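Local structure of Rik1-associated factor 1 (Schizosaccharomyces pombe, 4O9D) at residues 201-206 / 214-219. The protein contributes, through parts that include this WD-repeat propeller, to the Clr4 methyltransferase complex that ubiquitylates and methylates histone H3 to establish heterochromatin. Numbering follows the deposited sequence.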
loop_
_atom_site.group_PDB
_atom_site.type_symbol
_atom_site.label_atom_id
_atom_site.label_comp_id
_atom_site.label_asym_id
_atom_site.label_seq_id
_atom_site.Cartn_x
_atom_site.Cartn_y
_atom_site.Cartn_z
ATOM N N ILE A 201 4.769 -11.026 8.241
ATOM C CA ILE A 201 4.692 -9.750 8.942
ATOM C C ILE A 201 6.052 -9.045 9.016
ATOM O O ILE A 201 7.063 -9.638 9.415
ATOM C CB ILE A 201 4.212 -9.921 10.376
ATOM C CG1 ILE A 201 2.856 -10.622 10.408
ATOM C CG2 ILE A 201 4.113 -8.548 11.085
ATOM C CD1 ILE A 201 2.233 -10.653 11.779
ATOM N N GLY A 202 6.056 -7.763 8.700
ATOM C CA GLY A 202 7.291 -6.996 8.742
ATOM C C GLY A 202 7.220 -6.068 9.922
ATOM O O GLY A 202 6.177 -5.451 10.144
ATOM N N TYR A 203 8.318 -5.980 10.679
ATOM C CA TYR A 203 8.363 -5.145 11.872
ATOM C C TYR A 203 9.348 -3.977 11.724
ATOM O O TYR A 203 10.375 -4.089 11.033
ATOM C CB TYR A 203 8.756 -5.989 13.105
ATOM C CG TYR A 203 7.807 -7.126 13.428
ATOM C CD1 TYR A 203 7.877 -8.341 12.748
ATOM C CD2 TYR A 203 6.868 -7.009 14.450
ATOM C CE1 TYR A 203 7.006 -9.406 13.055
ATOM C CE2 TYR A 203 5.987 -8.062 14.752
ATOM C CZ TYR A 203 6.073 -9.251 14.067
ATOM O OH TYR A 203 5.210 -10.287 14.378
ATOM N N ASP A 204 9.045 -2.865 12.381
ATOM C CA ASP A 204 9.981 -1.750 12.454
ATOM C C ASP A 204 9.957 -1.200 13.881
ATOM O O ASP A 204 9.287 -1.758 14.727
ATOM C CB ASP A 204 9.667 -0.684 11.397
ATOM C CG ASP A 204 8.247 -0.106 11.517
ATOM O OD1 ASP A 204 7.579 -0.297 12.562
ATOM O OD2 ASP A 204 7.814 0.584 10.564
ATOM N N SER A 205 10.689 -0.129 14.156
ATOM C CA SER A 205 10.827 0.354 15.524
ATOM C C SER A 205 10.766 1.876 15.643
ATOM O O SER A 205 11.668 2.575 15.202
ATOM C CB SER A 205 12.153 -0.135 16.096
ATOM O OG SER A 205 13.219 0.253 15.229
ATOM N N PHE A 206 9.720 2.388 16.288
ATOM C CA PHE A 206 9.564 3.838 16.465
ATOM C C PHE A 206 10.262 4.358 17.722
ATOM O O PHE A 206 10.507 5.561 17.854
ATOM C CB PHE A 206 8.083 4.208 16.529
ATOM C CG PHE A 206 7.348 3.962 15.249
ATOM C CD1 PHE A 206 6.907 2.692 14.925
ATOM C CD2 PHE A 206 7.102 4.998 14.374
ATOM C CE1 PHE A 206 6.229 2.461 13.758
ATOM C CE2 PHE A 206 6.423 4.779 13.201
ATOM C CZ PHE A 206 5.991 3.508 12.886
ATOM N N CYS A 214 12.262 -6.668 12.079
ATOM C CA CYS A 214 12.504 -8.017 11.563
ATOM C C CYS A 214 11.354 -8.444 10.637
ATOM O O CYS A 214 10.374 -7.711 10.468
ATOM C CB CYS A 214 12.628 -9.007 12.719
ATOM S SG CYS A 214 11.148 -9.100 13.741
ATOM N N LEU A 215 11.501 -9.627 10.045
ATOM C CA LEU A 215 10.508 -10.192 9.145
ATOM C C LEU A 215 10.180 -11.616 9.629
ATOM O O LEU A 215 11.094 -12.432 9.824
ATOM C CB LEU A 215 11.064 -10.191 7.708
ATOM C CG LEU A 215 10.070 -10.545 6.601
ATOM C CD1 LEU A 215 9.034 -9.394 6.457
ATOM C CD2 LEU A 215 10.802 -10.819 5.313
ATOM N N ALA A 216 8.895 -11.888 9.900
ATOM C CA ALA A 216 8.476 -13.185 10.442
ATOM C C ALA A 216 7.360 -13.845 9.633
ATOM O O ALA A 216 6.677 -13.186 8.832
ATOM C CB ALA A 216 8.021 -13.034 11.886
ATOM N N LEU A 217 7.170 -15.147 9.850
ATOM C CA LEU A 217 6.128 -15.878 9.155
ATOM C C LEU A 217 5.185 -16.537 10.150
ATOM O O LEU A 217 5.635 -17.049 11.183
ATOM C CB LEU A 217 6.749 -16.957 8.282
ATOM C CG LEU A 217 5.837 -17.603 7.230
ATOM C CD1 LEU A 217 5.466 -16.612 6.081
ATOM C CD2 LEU A 217 6.501 -18.891 6.679
ATOM N N PHE A 218 3.889 -16.548 9.823
ATOM C CA PHE A 218 2.874 -17.206 10.655
ATOM C C PHE A 218 2.030 -18.178 9.800
ATOM O O PHE A 218 1.862 -17.979 8.593
ATOM C CB PHE A 218 1.949 -16.161 11.279
ATOM C CG PHE A 218 2.581 -15.345 12.380
ATOM C CD1 PHE A 218 3.393 -14.252 12.081
ATOM C CD2 PHE A 218 2.336 -15.653 13.706
ATOM C CE1 PHE A 218 3.968 -13.495 13.104
ATOM C CE2 PHE A 218 2.900 -14.915 14.726
ATOM C CZ PHE A 218 3.724 -13.838 14.434
ATOM N N ASP A 219 1.498 -19.232 10.414
ATOM C CA ASP A 219 0.530 -20.089 9.729
ATOM C C ASP A 219 -0.870 -19.510 9.948
ATOM O O ASP A 219 -1.260 -19.231 11.093
ATOM C CB ASP A 219 0.600 -21.525 10.276
ATOM C CG ASP A 219 -0.399 -22.436 9.610
ATOM O OD1 ASP A 219 -0.213 -22.730 8.412
ATOM O OD2 ASP A 219 -1.387 -22.816 10.274
#
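The ring of Tyr203 lies against Ala216 and Cys214 of the next strand: the Cys214 carbonyl oxygen sits at its edge, 3.4 Å from CD1, and Ala216 CB is near the ring plane at the same edge, by CE1. The two strands form an antiparallel beta hairpin, the middle pair of a four-stranded blade of the WD-repeat propeller. Over one face of the tyrosine ring comes CG2 of Ile201, from its own strand and offset toward the rim. Cys214 SG approaches obliquely, 4.3 Å from the centroid of the Tyr203 ring, a sulfur-aromatic contact. The Phe218 ring meets Tyr203 OH at its edge, CE1 being nearest, while CD1 of Ile201 reaches the same CE1 obliquely at 3.6 Å. These side chains share one face of the hairpin; the flanking strands 182-189 and 224-228 complete the blade, and Tyr173 from a loop touches Tyr203, Cys214 and Ala216. CG of Tyr203 stands anti to the carbonyl carbon (chi1 -60°), and from there the ring runs back along its own strand, over Ile201 CG2, carrying OH as far as Phe218. With an alanine here the ring would be gone, and Ile201 CG2, Cys214 SG and Ala216 CB would probably lose their common neighbour, opening a gap beside Phe218. On the other face Leu215 folds CD1 back over Gly202, 3.7 Å from its CA; CG anti to the backbone N (chi1 -171°) starts it that way. The backbones are clamped by two nearly straight hydrogen bonds, both 2.9 Å, from Ile201 N to Ala216 O and from Ala216 N to Ile201 O. Farther along, Tyr203 N gives a short hydrogen bond to Cys214 O, 2.7 Å, pointing nearly along the C=O axis of the same carbonyl that meets the tyrosine ring's edge.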